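Long-range contacts in galactose-1-phosphate uridylyltransferase (Pyrobaculum aerophilum str. IM2, PDB 6K5Z), which probably transfers uridylyl groups between UDP-glucose and hexose 1-phosphates, and carries bound zinc and iron: residues Cys30-Gly35 against His138-Ile143; Arg154-Ala159 against Gln261-His266; Arg174-Glu179 against Asn189-Val194. All coordinates share one frame; numbering follows the deposited sequence.

Interaction 1 of 3, residues Cys30-Gly35 against His138-Ile143; sequences CPFCPG and HPHSQI. With ZN (zinc ion), chain G; PO4 (phosphate ion), chain J.
Cys30, Cys33 and His138 meet at one zinc ion. Cys30 SG binds the zinc at 2.3 Å and Cys33 SG at 2.4 Å. His138 uses ND1, at 2.2 Å from the metal, and His86 is the fourth ligand. Cys33 SG lies at the edge of the His138 ring, near its plane. Phe32, between the two cysteines in sequence, lays CB over one face of that ring, 4.2 Å from its centroid. Its own ring reaches on to His140, where CE2 lies over one face, 3.7 Å from His140 CD2. The two ring planes are inclined by 32°. His140 CG sits between its backbone N and carbonyl carbon (chi1 67°), which turns the ring toward Phe32. In the next shell, Phe32 N donates to Cys30 SG, as backbone amides often do in CxxC zinc sites. His138 NE2 is hydrogen-bonded to Thr83 O. His140 ND1 donates to His138 O at 2.7 Å, which fixes the turn of the imidazole. His140 NE2 donates a hydrogen bond to phosphate O3 at 2.5 Å. This ion probably comes from the crystallisation liquor. Its place at NE2 is consistent with the predicted role of His140 as the tele-UMP-histidine intermediate.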
# COMPACT_ATOMS: atom_id res chain seq x y z
N CYS B 30 -22.48 -18.84 5.13
CA CYS B 30 -22.27 -17.67 4.31
C CYS B 30 -23.25 -16.54 4.71
O CYS B 30 -24.48 -16.72 4.72
CB CYS B 30 -22.35 -17.99 2.81
SG CYS B 30 -22.28 -16.52 1.72
N PRO B 31 -22.72 -15.39 5.10
CA PRO B 31 -23.57 -14.27 5.52
C PRO B 31 -24.30 -13.56 4.37
O PRO B 31 -25.15 -12.68 4.64
CB PRO B 31 -22.58 -13.31 6.14
CG PRO B 31 -21.32 -13.56 5.39
CD PRO B 31 -21.30 -15.01 5.02
N PHE B 32 -23.96 -13.91 3.11
CA PHE B 32 -24.50 -13.25 1.92
C PHE B 32 -25.51 -14.10 1.10
O PHE B 32 -26.16 -13.60 0.17
CB PHE B 32 -23.34 -12.79 1.01
CG PHE B 32 -22.25 -12.00 1.72
CD1 PHE B 32 -22.57 -11.04 2.70
CD2 PHE B 32 -20.89 -12.18 1.39
CE1 PHE B 32 -21.56 -10.32 3.35
CE2 PHE B 32 -19.90 -11.46 2.03
CZ PHE B 32 -20.23 -10.54 3.03
N CYS B 33 -25.65 -15.39 1.43
CA CYS B 33 -26.60 -16.23 0.70
C CYS B 33 -28.01 -15.87 1.09
O CYS B 33 -28.25 -15.62 2.26
CB CYS B 33 -26.38 -17.71 0.98
SG CYS B 33 -25.22 -18.47 -0.15
N PRO B 34 -28.96 -15.90 0.11
CA PRO B 34 -30.37 -15.71 0.43
C PRO B 34 -30.95 -16.82 1.31
O PRO B 34 -30.35 -17.91 1.45
CB PRO B 34 -31.04 -15.78 -0.94
CG PRO B 34 -30.18 -16.68 -1.74
CD PRO B 34 -28.78 -16.31 -1.30
N GLY B 35 -32.11 -16.55 1.88
CA GLY B 35 -32.82 -17.56 2.65
C GLY B 35 -32.51 -17.64 4.14
O GLY B 35 -32.88 -18.62 4.80
N HIS B 138 -18.36 -15.91 -1.77
CA HIS B 138 -19.54 -15.35 -2.43
C HIS B 138 -19.28 -13.95 -3.05
O HIS B 138 -18.90 -13.03 -2.35
CB HIS B 138 -20.68 -15.24 -1.41
CG HIS B 138 -22.02 -15.04 -2.03
ND1 HIS B 138 -23.01 -15.99 -1.97
CD2 HIS B 138 -22.52 -14.04 -2.77
CE1 HIS B 138 -24.07 -15.58 -2.63
NE2 HIS B 138 -23.80 -14.38 -3.11
N PRO B 139 -19.50 -13.78 -4.36
CA PRO B 139 -19.20 -12.49 -4.94
C PRO B 139 -19.85 -11.32 -4.22
O PRO B 139 -21.08 -11.26 -3.99
CB PRO B 139 -19.73 -12.62 -6.35
CG PRO B 139 -19.48 -14.04 -6.66
CD PRO B 139 -19.98 -14.70 -5.40
N HIS B 140 -19.00 -10.37 -3.85
CA HIS B 140 -19.48 -9.21 -3.21
C HIS B 140 -18.51 -8.08 -3.37
O HIS B 140 -17.35 -8.30 -3.68
CB HIS B 140 -19.72 -9.52 -1.74
CG HIS B 140 -18.46 -9.81 -1.00
ND1 HIS B 140 -17.64 -10.87 -1.31
CD2 HIS B 140 -17.83 -9.12 -0.02
CE1 HIS B 140 -16.57 -10.82 -0.54
NE2 HIS B 140 -16.66 -9.76 0.24
N SER B 141 -19.03 -6.88 -3.16
CA SER B 141 -18.29 -5.64 -3.23
C SER B 141 -18.57 -4.87 -1.93
O SER B 141 -19.39 -5.33 -1.09
CB SER B 141 -18.77 -4.85 -4.45
OG SER B 141 -18.13 -5.30 -5.62
N GLN B 142 -17.91 -3.72 -1.76
CA GLN B 142 -18.07 -2.91 -0.54
C GLN B 142 -18.24 -1.45 -0.83
O GLN B 142 -17.75 -0.92 -1.83
CB GLN B 142 -16.89 -3.08 0.41
CG GLN B 142 -16.74 -4.49 0.98
CD GLN B 142 -15.68 -4.56 2.09
OE1 GLN B 142 -15.78 -3.89 3.11
NE2 GLN B 142 -14.66 -5.36 1.89
N ILE B 143 -19.01 -0.83 0.06
CA ILE B 143 -19.25 0.60 0.09
C ILE B 143 -18.84 1.02 1.47
O ILE B 143 -19.27 0.41 2.44
CB ILE B 143 -20.76 0.90 -0.14
CG1 ILE B 143 -21.12 0.60 -1.59
CG2 ILE B 143 -21.11 2.36 0.19
CD1 ILE B 143 -22.61 0.42 -1.83
ZN ZN G . -23.09 -17.40 -0.25
P PO4 J . -13.55 -10.49 2.66
O1 PO4 J . -13.27 -11.96 2.39
O2 PO4 J . -13.78 -10.33 4.17
O3 PO4 J . -14.79 -10.06 1.93
O4 PO4 J . -12.43 -9.60 2.13

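Interaction 2 of 3, residues Arg154-Ala159 against Gln261-His266; sequences RAELQA and QYYHLH. With FE (Fe (III) ion), chain I.
Glu156 and Tyr263 cross obliquely, with carboxylate and ring planes 62° apart. Tyr263 OH donates to Glu156 OE1 at 2.6 Å. It meets that oxygen on the anti side, 22° out of the carboxylate plane. Glu156 also chelates the iron ion, with OE1 at 2.4 Å and OE2 at 2.2 Å. OE1 is therefore shared between metal and phenol, which probably limits rotation of the carboxylate. The Glu156 chain is extended beyond CG, and this carries both oxygens from helix 151-167 to the iron. Leu157 meets Tyr263 at about a right angle. Its CD2 methyl sits over one face of the phenol ring, 3.4 Å from Tyr263 CG. The same methyl lies near Tyr262 CE1. His266 binds the iron through NE2 at 2.4 Å and turns the edge of its ring to Glu156 OE1. Its ND1 donates to His264 O in the carbonyl plane, at 2.8 Å, which sets the rotation of the imidazole. Phe8 of the second subunit packs on Glu156. His252, Glu268 and a water complete the iron shell, a mononuclear site of two histidines and two glutamates, with one glutamate bidentate.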
# COMPACT_ATOMS: atom_id res chain seq x y z
N ARG B 154 -8.41 12.56 -2.12
CA ARG B 154 -7.95 13.90 -1.76
C ARG B 154 -6.66 14.36 -2.50
O ARG B 154 -6.58 15.51 -2.91
CB ARG B 154 -7.78 14.02 -0.23
CG ARG B 154 -6.95 15.21 0.28
CD ARG B 154 -7.32 15.56 1.73
NE ARG B 154 -8.59 16.32 1.79
CZ ARG B 154 -9.63 16.11 2.61
NH1 ARG B 154 -9.62 15.14 3.54
NH2 ARG B 154 -10.70 16.90 2.52
N ALA B 155 -5.68 13.48 -2.70
CA ALA B 155 -4.48 13.90 -3.45
C ALA B 155 -4.79 14.07 -4.92
O ALA B 155 -4.38 15.04 -5.51
CB ALA B 155 -3.31 12.95 -3.26
N GLU B 156 -5.51 13.13 -5.50
CA GLU B 156 -5.97 13.27 -6.89
C GLU B 156 -6.80 14.56 -7.06
O GLU B 156 -6.68 15.24 -8.08
CB GLU B 156 -6.77 12.04 -7.35
CG GLU B 156 -6.02 10.72 -7.28
CD GLU B 156 -6.61 9.59 -8.11
OE1 GLU B 156 -7.77 9.67 -8.58
OE2 GLU B 156 -5.89 8.58 -8.27
N LEU B 157 -7.62 14.89 -6.06
CA LEU B 157 -8.45 16.09 -6.13
C LEU B 157 -7.63 17.37 -6.23
O LEU B 157 -7.94 18.22 -7.06
CB LEU B 157 -9.44 16.17 -4.96
CG LEU B 157 -10.67 15.28 -5.16
CD1 LEU B 157 -11.48 15.14 -3.89
CD2 LEU B 157 -11.57 15.82 -6.27
N GLN B 158 -6.56 17.48 -5.43
CA GLN B 158 -5.73 18.68 -5.42
C GLN B 158 -5.00 18.84 -6.74
O GLN B 158 -5.11 19.88 -7.37
CB GLN B 158 -4.75 18.72 -4.22
CG GLN B 158 -4.33 20.14 -3.80
CD GLN B 158 -5.45 20.93 -3.08
OE1 GLN B 158 -5.52 20.93 -1.85
NE2 GLN B 158 -6.32 21.61 -3.84
N ALA B 159 -4.31 17.80 -7.19
CA ALA B 159 -3.56 17.86 -8.45
C ALA B 159 -4.45 18.12 -9.67
O ALA B 159 -4.00 18.69 -10.68
CB ALA B 159 -2.76 16.58 -8.65
N GLN B 261 -15.78 20.11 -12.21
CA GLN B 261 -15.31 20.17 -13.60
C GLN B 261 -13.85 19.70 -13.78
O GLN B 261 -13.40 19.45 -14.91
CB GLN B 261 -15.43 21.60 -14.13
CG GLN B 261 -16.80 22.23 -13.91
CD GLN B 261 -17.04 23.41 -14.82
OE1 GLN B 261 -16.80 23.33 -16.04
NE2 GLN B 261 -17.51 24.52 -14.26
N TYR B 262 -13.13 19.61 -12.67
CA TYR B 262 -11.68 19.30 -12.65
C TYR B 262 -11.39 17.84 -12.33
O TYR B 262 -10.36 17.30 -12.77
CB TYR B 262 -10.93 20.21 -11.67
CG TYR B 262 -11.53 20.39 -10.29
CD1 TYR B 262 -11.22 19.50 -9.25
CD2 TYR B 262 -12.39 21.47 -10.02
CE1 TYR B 262 -11.76 19.68 -7.97
CE2 TYR B 262 -12.96 21.64 -8.77
CZ TYR B 262 -12.64 20.75 -7.73
OH TYR B 262 -13.19 20.95 -6.48
N TYR B 263 -12.26 17.20 -11.55
CA TYR B 263 -12.13 15.78 -11.26
C TYR B 263 -13.17 15.00 -12.05
O TYR B 263 -14.32 15.41 -12.15
CB TYR B 263 -12.32 15.53 -9.76
CG TYR B 263 -11.74 14.23 -9.29
CD1 TYR B 263 -10.40 13.94 -9.51
CD2 TYR B 263 -12.54 13.28 -8.63
CE1 TYR B 263 -9.86 12.76 -9.08
CE2 TYR B 263 -12.01 12.07 -8.20
CZ TYR B 263 -10.66 11.82 -8.43
OH TYR B 263 -10.11 10.64 -8.00
N HIS B 264 -12.74 13.84 -12.56
CA HIS B 264 -13.51 12.99 -13.46
C HIS B 264 -13.45 11.56 -12.84
O HIS B 264 -12.35 11.05 -12.55
CB HIS B 264 -12.79 13.07 -14.80
CG HIS B 264 -13.45 12.35 -15.94
ND1 HIS B 264 -13.11 12.62 -17.25
CD2 HIS B 264 -14.37 11.36 -15.98
CE1 HIS B 264 -13.80 11.83 -18.05
NE2 HIS B 264 -14.57 11.05 -17.32
N LEU B 265 -14.61 10.94 -12.63
CA LEU B 265 -14.68 9.63 -11.94
C LEU B 265 -14.07 8.50 -12.75
O LEU B 265 -14.08 8.54 -13.98
CB LEU B 265 -16.12 9.25 -11.54
CG LEU B 265 -17.11 8.82 -12.65
CD1 LEU B 265 -16.96 7.36 -13.13
CD2 LEU B 265 -18.54 9.06 -12.14
N HIS B 266 -13.53 7.51 -12.04
CA HIS B 266 -12.92 6.33 -12.70
C HIS B 266 -12.79 5.14 -11.77
O HIS B 266 -12.81 5.27 -10.54
CB HIS B 266 -11.59 6.66 -13.36
CG HIS B 266 -10.65 7.43 -12.48
ND1 HIS B 266 -10.92 8.72 -12.06
CD2 HIS B 266 -9.44 7.11 -11.99
CE1 HIS B 266 -9.92 9.15 -11.32
NE2 HIS B 266 -9.01 8.19 -11.26
FE FE I . -7.30 7.56 -9.63
O HOH W 1 -6.28 8.05 -11.85

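Interaction 3 of 3, residues Arg174-Glu179 against Asn189-Val194; sequences RIVEKE and NWKAFV
Glu179 CB lies over one face of the Phe193 ring, and Glu179 CG is 3.6 Å from Phe193 CD2. The Glu179 carboxylate is only 19° from parallel to that ring, and OE2 comes within 3.8 Å of Phe193 CD2. Val176 CG2 and Ile175 CG2 approach the ring obliquely, at 4.3 Å from Phe193 CE1 and 4.4 Å from Phe193 CZ. Glu179 is bent at chi2, which folds its carboxylate back along the phenyl ring. OE2 is also salt-bridged to Arg182. Lys191 runs past Val176 in the opposite direction, with its CD against Val176 CG1. A bend at chi3 (-98°) brings NZ to the end of helix 171-178. There it donates to Val176 O at 3.1 Å, tilted 27° from the carbonyl plane, and to Glu179 O at 3.3 Å. A methionine in place of Lys191 would probably leave both carbonyls without this donor and the C-terminal end of the helix without its positive charge. Glu177 OE1 is nearby but beyond salt-bridge distance. The ammonium thus joins strand 190-193 to the helix end, where its charge would probably be favoured by the helix dipole as well as by the two carbonyl oxygens.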
# COMPACT_ATOMS: atom_id res chain seq x y z
N ARG B 174 -8.51 15.14 -21.05
CA ARG B 174 -7.38 15.27 -21.96
C ARG B 174 -6.62 13.95 -22.03
O ARG B 174 -6.24 13.51 -23.11
CB ARG B 174 -6.45 16.39 -21.48
CG ARG B 174 -5.21 16.60 -22.33
CD ARG B 174 -5.54 17.23 -23.67
NE ARG B 174 -4.33 17.57 -24.43
CZ ARG B 174 -3.67 16.71 -25.20
NH1 ARG B 174 -4.09 15.46 -25.32
NH2 ARG B 174 -2.58 17.10 -25.85
N ILE B 175 -6.41 13.32 -20.88
CA ILE B 175 -5.73 12.03 -20.86
C ILE B 175 -6.51 10.92 -21.57
O ILE B 175 -5.95 10.14 -22.33
CB ILE B 175 -5.45 11.56 -19.41
CG1 ILE B 175 -4.51 12.53 -18.71
CG2 ILE B 175 -4.87 10.16 -19.41
CD1 ILE B 175 -4.17 12.12 -17.29
N VAL B 176 -7.81 10.87 -21.32
CA VAL B 176 -8.66 9.84 -21.92
C VAL B 176 -8.77 9.92 -23.43
O VAL B 176 -8.66 8.90 -24.12
CB VAL B 176 -10.08 9.88 -21.32
CG1 VAL B 176 -11.02 8.99 -22.12
CG2 VAL B 176 -10.05 9.46 -19.86
N GLU B 177 -8.97 11.12 -23.96
CA GLU B 177 -9.11 11.31 -25.40
C GLU B 177 -7.84 10.99 -26.16
O GLU B 177 -7.88 10.40 -27.24
CB GLU B 177 -9.59 12.73 -25.72
CG GLU B 177 -9.94 12.93 -27.18
CD GLU B 177 -10.86 11.85 -27.72
OE1 GLU B 177 -11.61 11.26 -26.92
OE2 GLU B 177 -10.83 11.59 -28.94
N LYS B 178 -6.70 11.38 -25.60
CA LYS B 178 -5.41 11.17 -26.23
C LYS B 178 -5.00 9.70 -26.26
O LYS B 178 -4.46 9.22 -27.25
CB LYS B 178 -4.33 12.00 -25.54
CG LYS B 178 -3.10 12.24 -26.40
CD LYS B 178 -2.12 13.18 -25.71
CE LYS B 178 -1.10 13.73 -26.69
NZ LYS B 178 -0.37 12.64 -27.40
N GLU B 179 -5.28 8.99 -25.17
CA GLU B 179 -4.90 7.59 -25.06
C GLU B 179 -5.60 6.64 -26.02
O GLU B 179 -6.83 6.61 -26.08
CB GLU B 179 -5.15 7.12 -23.63
CG GLU B 179 -4.75 5.68 -23.36
CD GLU B 179 -3.25 5.53 -23.19
OE1 GLU B 179 -2.63 4.85 -24.04
OE2 GLU B 179 -2.71 6.09 -22.22
N ASN B 189 -19.73 4.77 -24.37
CA ASN B 189 -19.55 5.67 -23.22
C ASN B 189 -18.34 5.49 -22.28
O ASN B 189 -18.22 6.28 -21.34
CB ASN B 189 -20.80 5.63 -22.37
CG ASN B 189 -21.91 6.40 -22.99
OD1 ASN B 189 -21.80 7.63 -23.12
ND2 ASN B 189 -23.00 5.70 -23.39
N TRP B 190 -17.49 4.49 -22.51
CA TRP B 190 -16.40 4.16 -21.59
C TRP B 190 -15.14 3.81 -22.33
O TRP B 190 -15.18 3.14 -23.36
CB TRP B 190 -16.76 2.97 -20.67
CG TRP B 190 -17.91 3.33 -19.82
CD1 TRP B 190 -19.22 3.23 -20.16
CD2 TRP B 190 -17.88 3.92 -18.53
NE1 TRP B 190 -20.01 3.72 -19.16
CE2 TRP B 190 -19.20 4.16 -18.14
CE3 TRP B 190 -16.84 4.24 -17.63
CZ2 TRP B 190 -19.54 4.69 -16.90
CZ3 TRP B 190 -17.17 4.81 -16.39
CH2 TRP B 190 -18.51 5.01 -16.03
N LYS B 191 -14.03 4.24 -21.75
CA LYS B 191 -12.71 3.85 -22.18
C LYS B 191 -11.92 3.18 -21.00
O LYS B 191 -11.93 3.67 -19.86
CB LYS B 191 -12.01 5.08 -22.75
CG LYS B 191 -11.02 4.72 -23.83
CD LYS B 191 -10.30 5.92 -24.43
CE LYS B 191 -10.93 6.42 -25.73
NZ LYS B 191 -9.99 7.33 -26.44
N ALA B 192 -11.29 2.05 -21.33
CA ALA B 192 -10.52 1.23 -20.44
C ALA B 192 -9.11 1.03 -21.03
O ALA B 192 -8.95 0.43 -22.10
CB ALA B 192 -11.18 -0.12 -20.25
N PHE B 193 -8.10 1.51 -20.30
CA PHE B 193 -6.69 1.49 -20.78
C PHE B 193 -5.72 1.29 -19.61
O PHE B 193 -6.06 1.57 -18.46
CB PHE B 193 -6.33 2.80 -21.49
CG PHE B 193 -6.50 4.01 -20.63
CD1 PHE B 193 -7.75 4.55 -20.42
CD2 PHE B 193 -5.42 4.60 -20.01
CE1 PHE B 193 -7.93 5.68 -19.64
CE2 PHE B 193 -5.58 5.71 -19.22
CZ PHE B 193 -6.83 6.25 -19.02
N VAL B 194 -4.54 0.79 -19.95
CA VAL B 194 -3.42 0.69 -19.02
C VAL B 194 -2.80 2.05 -18.91
O VAL B 194 -2.27 2.54 -19.89
CB VAL B 194 -2.33 -0.26 -19.55
CG1 VAL B 194 -1.11 -0.19 -18.64
CG2 VAL B 194 -2.85 -1.69 -19.62

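Along the chain, interaction 1 closes before the other two open, and interaction 3 falls between the two segments of interaction 2. Interaction 1 lies in the N-terminal uridyl transferase domain; interactions 2 and 3 lie in the C-terminal one. Centres of interactions 1 and 2 are about 31 Å apart, on opposite sides of the chain's centre. Those of interactions 2 and 3 are about 16 Å apart, and the two touch where Leu265 packs on Trp190. Strands 140-146 and 190-193 belong to one nine-stranded antiparallel sheet, and His266 begins its strand 266-271. Interactions 2 and 3 also touch the second subunit. The zinc and predicted catalytic histidine of interaction 1 are well separated from the iron.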